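Local coordinates for protein multicopper oxidase (Arthrobacter sp. FB24, PDB 3GDC) that probably oxidises phenol-type substrates and passes the electrons through bound copper to dioxygen, in the manner of a small two-domain laccase, at residues T14-D19 with N60-G65; D19-R24 with R35-V40. All coordinates share one frame; numbering follows the deposited sequence.

Contact 1. Residues T14-D19 with N60-G65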
loop_
_atom_site.group_PDB
_atom_site.type_symbol
_atom_site.label_atom_id
_atom_site.label_comp_id
_atom_site.label_asym_id
_atom_site.label_seq_id
_atom_site.Cartn_x
_atom_site.Cartn_y
_atom_site.Cartn_z
ATOM N N THR A 14 -18.424 10.387 -18.234
ATOM C CA THR A 14 -19.472 10.993 -17.403
ATOM C C THR A 14 -20.678 10.068 -17.281
ATOM O O THR A 14 -21.217 9.890 -16.189
ATOM C CB THR A 14 -19.901 12.389 -17.932
ATOM O OG1 THR A 14 -18.798 13.288 -17.791
ATOM C CG2 THR A 14 -21.068 12.957 -17.132
ATOM N N ALA A 15 -21.088 9.484 -18.405
ATOM C CA ALA A 15 -22.188 8.525 -18.412
ATOM C C ALA A 15 -21.822 7.292 -17.574
ATOM O O ALA A 15 -22.617 6.829 -16.738
ATOM C CB ALA A 15 -22.521 8.127 -19.834
ATOM N N ILE A 16 -20.607 6.793 -17.781
ATOM C CA ILE A 16 -20.091 5.623 -17.049
ATOM C C ILE A 16 -20.126 5.851 -15.536
ATOM O O ILE A 16 -20.460 4.947 -14.759
ATOM C CB ILE A 16 -18.663 5.266 -17.534
ATOM C CG1 ILE A 16 -18.745 4.720 -18.966
ATOM C CG2 ILE A 16 -17.978 4.258 -16.579
ATOM C CD1 ILE A 16 -17.413 4.318 -19.577
ATOM N N LEU A 17 -19.798 7.078 -15.132
ATOM C CA LEU A 17 -19.735 7.465 -13.737
ATOM C C LEU A 17 -20.996 7.082 -12.949
ATOM O O LEU A 17 -20.908 6.686 -11.783
ATOM C CB LEU A 17 -19.486 8.972 -13.646
ATOM C CG LEU A 17 -19.213 9.657 -12.321
ATOM C CD1 LEU A 17 -17.848 9.221 -11.774
ATOM C CD2 LEU A 17 -19.244 11.156 -12.587
ATOM N N ARG A 18 -22.158 7.164 -13.588
ATOM C CA ARG A 18 -23.417 6.922 -12.889
ATOM C C ARG A 18 -24.294 5.821 -13.499
ATOM O O ARG A 18 -25.441 5.637 -13.089
ATOM C CB ARG A 18 -24.197 8.228 -12.758
ATOM C CG ARG A 18 -23.525 9.251 -11.853
ATOM C CD ARG A 18 -24.394 10.490 -11.724
ATOM N NE ARG A 18 -23.810 11.492 -10.831
ATOM C CZ ARG A 18 -23.047 12.506 -11.222
ATOM N NH1 ARG A 18 -22.756 12.676 -12.504
ATOM N NH2 ARG A 18 -22.578 13.360 -10.317
ATOM N N ASP A 19 -23.732 5.064 -14.438
ATOM C CA ASP A 19 -24.470 3.994 -15.123
ATOM C C ASP A 19 -24.310 2.647 -14.392
ATOM O O ASP A 19 -23.394 1.883 -14.676
ATOM C CB ASP A 19 -23.996 3.897 -16.584
ATOM C CG ASP A 19 -24.791 2.887 -17.412
ATOM O OD1 ASP A 19 -25.714 2.238 -16.877
ATOM O OD2 ASP A 19 -24.487 2.758 -18.619
ATOM N N ASN A 60 -18.795 -4.973 -24.396
ATOM C CA ASN A 60 -19.897 -4.116 -24.865
ATOM C C ASN A 60 -19.439 -2.763 -25.424
ATOM O O ASN A 60 -20.172 -1.764 -25.346
ATOM C CB ASN A 60 -20.954 -3.914 -23.761
ATOM C CG ASN A 60 -21.808 -5.153 -23.528
ATOM O OD1 ASN A 60 -21.635 -6.180 -24.188
ATOM N ND2 ASN A 60 -22.731 -5.062 -22.578
ATOM N N GLY A 61 -18.230 -2.741 -25.983
ATOM C CA GLY A 61 -17.732 -1.571 -26.720
ATOM C C GLY A 61 -17.438 -0.348 -25.877
ATOM O O GLY A 61 -17.460 0.779 -26.383
ATOM N N ARG A 62 -17.172 -0.560 -24.592
ATOM C CA ARG A 62 -16.788 0.532 -23.693
ATOM C C ARG A 62 -15.681 0.067 -22.756
ATOM O O ARG A 62 -15.612 -1.119 -22.392
ATOM C CB ARG A 62 -17.994 1.017 -22.875
ATOM C CG ARG A 62 -18.703 -0.093 -22.112
ATOM C CD ARG A 62 -18.788 0.266 -20.624
ATOM N NE ARG A 62 -20.028 0.907 -20.327
ATOM C CZ ARG A 62 -20.447 1.301 -19.131
ATOM N NH1 ARG A 62 -19.715 1.162 -18.021
ATOM N NH2 ARG A 62 -21.625 1.873 -19.075
ATOM N N ILE A 63 -14.813 1.009 -22.385
ATOM C CA ILE A 63 -13.769 0.794 -21.394
ATOM C C ILE A 63 -13.898 1.904 -20.354
ATOM O O ILE A 63 -13.809 3.072 -20.721
ATOM C CB ILE A 63 -12.344 0.882 -22.030
ATOM C CG1 ILE A 63 -12.165 -0.162 -23.132
ATOM C CG2 ILE A 63 -11.296 0.696 -20.958
ATOM C CD1 ILE A 63 -10.848 -0.033 -23.891
ATOM N N PRO A 64 -14.146 1.562 -19.066
ATOM C CA PRO A 64 -14.371 0.216 -18.524
ATOM C C PRO A 64 -15.656 -0.390 -19.088
ATOM O O PRO A 64 -16.507 0.346 -19.617
ATOM C CB PRO A 64 -14.547 0.465 -17.013
ATOM C CG PRO A 64 -15.036 1.913 -16.933
ATOM C CD PRO A 64 -14.239 2.590 -18.014
ATOM N N GLY A 65 -15.795 -1.706 -18.929
ATOM C CA GLY A 65 -17.005 -2.437 -19.299
ATOM C C GLY A 65 -18.191 -2.053 -18.425
ATOM O O GLY A 65 -18.083 -1.179 -17.562
HETATM O O HOH W 1 -20.870 2.364 -15.369
#

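Contact 2. Residues D19-R24 with R35-V40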
loop_
_atom_site.group_PDB
_atom_site.type_symbol
_atom_site.label_atom_id
_atom_site.label_comp_id
_atom_site.label_asym_id
_atom_site.label_seq_id
_atom_site.Cartn_x
_atom_site.Cartn_y
_atom_site.Cartn_z
ATOM N N ASP A 19 -23.732 5.064 -14.438
ATOM C CA ASP A 19 -24.470 3.994 -15.123
ATOM C C ASP A 19 -24.310 2.647 -14.392
ATOM O O ASP A 19 -23.394 1.883 -14.676
ATOM C CB ASP A 19 -23.996 3.897 -16.584
ATOM C CG ASP A 19 -24.791 2.887 -17.412
ATOM O OD1 ASP A 19 -25.714 2.238 -16.877
ATOM O OD2 ASP A 19 -24.487 2.758 -18.619
ATOM N N PHE A 20 -25.221 2.363 -13.466
ATOM C CA PHE A 20 -25.269 1.072 -12.788
ATOM C C PHE A 20 -26.247 0.167 -13.534
ATOM O O PHE A 20 -27.457 0.434 -13.588
ATOM C CB PHE A 20 -25.653 1.244 -11.316
ATOM C CG PHE A 20 -24.624 2.005 -10.521
ATOM C CD1 PHE A 20 -23.570 1.335 -9.914
ATOM C CD2 PHE A 20 -24.689 3.393 -10.428
ATOM C CE1 PHE A 20 -22.602 2.036 -9.193
ATOM C CE2 PHE A 20 -23.724 4.108 -9.721
ATOM C CZ PHE A 20 -22.681 3.428 -9.101
ATOM N N ASP A 21 -25.695 -0.865 -14.156
ATOM C CA ASP A 21 -26.472 -1.763 -14.986
ATOM C C ASP A 21 -27.131 -2.842 -14.117
ATOM O O ASP A 21 -26.487 -3.791 -13.656
ATOM C CB ASP A 21 -25.601 -2.364 -16.097
ATOM C CG ASP A 21 -26.427 -3.042 -17.193
ATOM O OD1 ASP A 21 -27.531 -3.548 -16.899
ATOM O OD2 ASP A 21 -25.965 -3.065 -18.356
ATOM N N ARG A 22 -28.427 -2.666 -13.888
ATOM C CA ARG A 22 -29.191 -3.571 -13.026
ATOM C C ARG A 22 -29.688 -4.826 -13.754
ATOM O O ARG A 22 -30.295 -5.705 -13.141
ATOM C CB ARG A 22 -30.330 -2.812 -12.349
ATOM C CG ARG A 22 -29.811 -1.763 -11.357
ATOM C CD ARG A 22 -30.902 -0.866 -10.813
ATOM N NE ARG A 22 -30.349 0.099 -9.858
ATOM C CZ ARG A 22 -29.617 1.168 -10.180
ATOM N NH1 ARG A 22 -29.328 1.454 -11.455
ATOM N NH2 ARG A 22 -29.169 1.963 -9.213
ATOM N N GLY A 23 -29.402 -4.915 -15.048
ATOM C CA GLY A 23 -29.718 -6.109 -15.833
ATOM C C GLY A 23 -31.203 -6.260 -16.098
ATOM O O GLY A 23 -31.977 -5.307 -15.951
ATOM N N ARG A 24 -31.597 -7.461 -16.502
ATOM C CA ARG A 24 -33.011 -7.792 -16.605
ATOM C C ARG A 24 -33.359 -8.792 -15.515
ATOM O O ARG A 24 -32.603 -9.729 -15.245
ATOM C CB ARG A 24 -33.378 -8.317 -17.997
ATOM C CG ARG A 24 -32.564 -9.492 -18.472
ATOM C CD ARG A 24 -33.058 -9.963 -19.832
ATOM N NE ARG A 24 -32.284 -11.109 -20.292
ATOM C CZ ARG A 24 -31.179 -11.023 -21.023
ATOM N NH1 ARG A 24 -30.711 -9.837 -21.397
ATOM N NH2 ARG A 24 -30.541 -12.130 -21.380
ATOM N N ARG A 35 -31.195 -12.153 -11.967
ATOM C CA ARG A 35 -30.737 -10.952 -12.652
ATOM C C ARG A 35 -29.770 -11.366 -13.755
ATOM O O ARG A 35 -28.840 -12.129 -13.499
ATOM C CB ARG A 35 -30.057 -10.032 -11.631
ATOM C CG ARG A 35 -29.844 -8.623 -12.081
ATOM C CD ARG A 35 -29.192 -7.800 -10.959
ATOM N NE ARG A 35 -30.036 -7.663 -9.772
ATOM C CZ ARG A 35 -30.994 -6.749 -9.614
ATOM N NH1 ARG A 35 -31.248 -5.855 -10.561
ATOM N NH2 ARG A 35 -31.697 -6.723 -8.484
ATOM N N GLU A 36 -29.991 -10.879 -14.971
ATOM C CA GLU A 36 -29.221 -11.337 -16.141
ATOM C C GLU A 36 -28.684 -10.219 -17.022
ATOM O O GLU A 36 -29.323 -9.188 -17.210
ATOM C CB GLU A 36 -30.054 -12.281 -17.012
ATOM C CG GLU A 36 -30.752 -13.369 -16.233
ATOM C CD GLU A 36 -31.609 -14.228 -17.115
ATOM O OE1 GLU A 36 -31.043 -14.922 -17.984
ATOM O OE2 GLU A 36 -32.846 -14.208 -16.932
ATOM N N TRP A 37 -27.509 -10.452 -17.598
ATOM C CA TRP A 37 -26.919 -9.490 -18.513
ATOM C C TRP A 37 -26.366 -10.206 -19.723
ATOM O O TRP A 37 -25.936 -11.357 -19.625
ATOM C CB TRP A 37 -25.749 -8.760 -17.855
ATOM C CG TRP A 37 -26.049 -7.940 -16.647
ATOM C CD1 TRP A 37 -26.324 -6.610 -16.617
ATOM C CD2 TRP A 37 -26.039 -8.383 -15.281
ATOM N NE1 TRP A 37 -26.504 -6.195 -15.322
ATOM C CE2 TRP A 37 -26.332 -7.260 -14.480
ATOM C CE3 TRP A 37 -25.821 -9.620 -14.659
ATOM C CZ2 TRP A 37 -26.409 -7.331 -13.086
ATOM C CZ3 TRP A 37 -25.895 -9.695 -13.271
ATOM C CH2 TRP A 37 -26.180 -8.551 -12.499
ATOM N N ASP A 38 -26.346 -9.510 -20.854
ATOM C CA ASP A 38 -25.606 -9.974 -22.025
ATOM C C ASP A 38 -24.345 -9.137 -22.160
ATOM O O ASP A 38 -24.419 -7.904 -22.228
ATOM C CB ASP A 38 -26.430 -9.812 -23.304
ATOM C CG ASP A 38 -27.766 -10.499 -23.224
ATOM O OD1 ASP A 38 -27.816 -11.627 -22.707
ATOM O OD2 ASP A 38 -28.765 -9.899 -23.674
ATOM N N ILE A 39 -23.200 -9.807 -22.204
ATOM C CA ILE A 39 -21.909 -9.131 -22.311
ATOM C C ILE A 39 -21.186 -9.731 -23.510
ATOM O O ILE A 39 -21.086 -10.961 -23.641
ATOM C CB ILE A 39 -21.075 -9.291 -21.001
ATOM C CG1 ILE A 39 -21.780 -8.589 -19.820
ATOM C CG2 ILE A 39 -19.645 -8.767 -21.187
ATOM C CD1 ILE A 39 -20.983 -8.538 -18.499
ATOM N N VAL A 40 -20.681 -8.864 -24.384
ATOM C CA VAL A 40 -19.978 -9.302 -25.589
ATOM C C VAL A 40 -18.571 -8.711 -25.614
ATOM O O VAL A 40 -18.412 -7.499 -25.435
ATOM C CB VAL A 40 -20.731 -8.866 -26.876
ATOM C CG1 VAL A 40 -19.996 -9.360 -28.124
ATOM C CG2 VAL A 40 -22.185 -9.376 -26.881
#

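Contact 1. Residues T14-D19 with N60-G65
The short helix 13-18 near the N terminus presses Ile16 against Arg62 and Pro64 of the loop that joins strand 52-59 to strand 67-71. Ile16 has CG1 anti to its carbonyl carbon (chi1 -69°), a turn that carries this branch over one face of the Arg62 guanidinium, with CG1 about 3.7 Å above the plane and over its centre. The other branch, CG2, packs on Pro64 CG at 3.8 Å, and the CD1 methyl of Ile16 meets Pro64 CD at 3.9 Å. A cis peptide bond precedes Pro64, and on the same chain Tyr147 of strand 147-153 also touches its ring.

The helix sits between the two cupredoxin-like sandwiches of a multicopper oxidase: Ile16 meets a loop of the first, and Leu17 packs on Met165 and Met167 of strand 163-172 in the second.

Asp19 approaches the guanidinium at its edge, and OD2 forms a salt bridge with Arg62 NH2 at 3.0 Å, although the two planes stand 66° apart. Arg62 NH1 turns to its own loop and donates to Gly65 O at 2.9 Å, coming from above that carbonyl plane rather than on a lone pair. A water lying in the guanidinium plane accepts from Arg62 NH1 at 3.1 Å and donates to Ile16 O and Asp19 O, each 2.7 Å from it, linking the arginine through one water to two backbone carbonyls. The middle of the Arg62 chain is doubtful, since CD is modelled too close to Pro64 O.

Contact 2. Residues D19-R24 with R35-V40
Trp37 has CG anti to its carbonyl carbon (chi1 -62°), which brings the NE1 edge to Asp21 O and one ring face to Gly23, and Arg24 starts with CG between N and carbonyl carbon (chi1 55°), then runs extended past Glu36 to Asp38. Trp37 NE1 donates to Asp21 O at 2.9 Å; the acceptor lies near the ring plane, but the donor stands above the carbonyl plane. Gly23 CA is 3.5 Å from Trp37 CD1. A CB on Gly23 would run into Trp37 CE2 and Glu36 O, and its positive phi also suits glycine. Next to it, Asp21 OD1 takes the Gly23 N-H at 3.0 Å, an Asx turn that shapes the bend before the strands pair.

That pairing belongs to the antiparallel hairpin of strands 20-27 and 33-49: Arg24 and Glu36 form a hydrogen-bonded pair, with both backbone bonds made. A leucine in place of Trp37 would probably leave Asp21 O without its indole donor and take away the flat surface that Gly23 CA packs on.

Arg35, bent at its third torsion, puts NH1 on an in-plane lone pair of Arg22 O, 2.8 Å away and nearly straight at 161°; its NE forms a salt bridge with Asp74, just ahead of strand 75-82. On the face that carries Glu36, Arg24 grips Asp38 end-on, NH1 to OD2 at 3.0 Å and NH2 to OD1 at 3.1 Å. The fork is not flat: NH1 reaches OD2 from above the carboxylate plane, NH2 comes to OD1 on its syn side. Glu36 OE1, hydrogen-bonded to His79, stays 4.4 Å from Arg24 NH2, so Asp38 makes the direct salt bridge while Glu36 probably adds a weaker field.

Overall arrangement
From the N terminus the chain runs through helix 13-18, turns at Asp19 and enters strand 20-27, so contacts 1 and 2 follow directly and share that residue. Contact 2 closes the tighter loop, folding strand 33-49 back on 20-27 as a hairpin. Contact 1 closes the wider one, returning after strand 52-59 to the helix, and contact 2 is nested inside it. Their centres lie about 12 Å apart, and they touch where Asn60 N comes 2.8 Å from Val40 O, a probable hydrogen bond between strand 33-49 and the loop. Contact 1 ties the N-terminal helix to the loop between strands 52-59 and 67-71, and contact 2 joins two strands of the first domain's sheet.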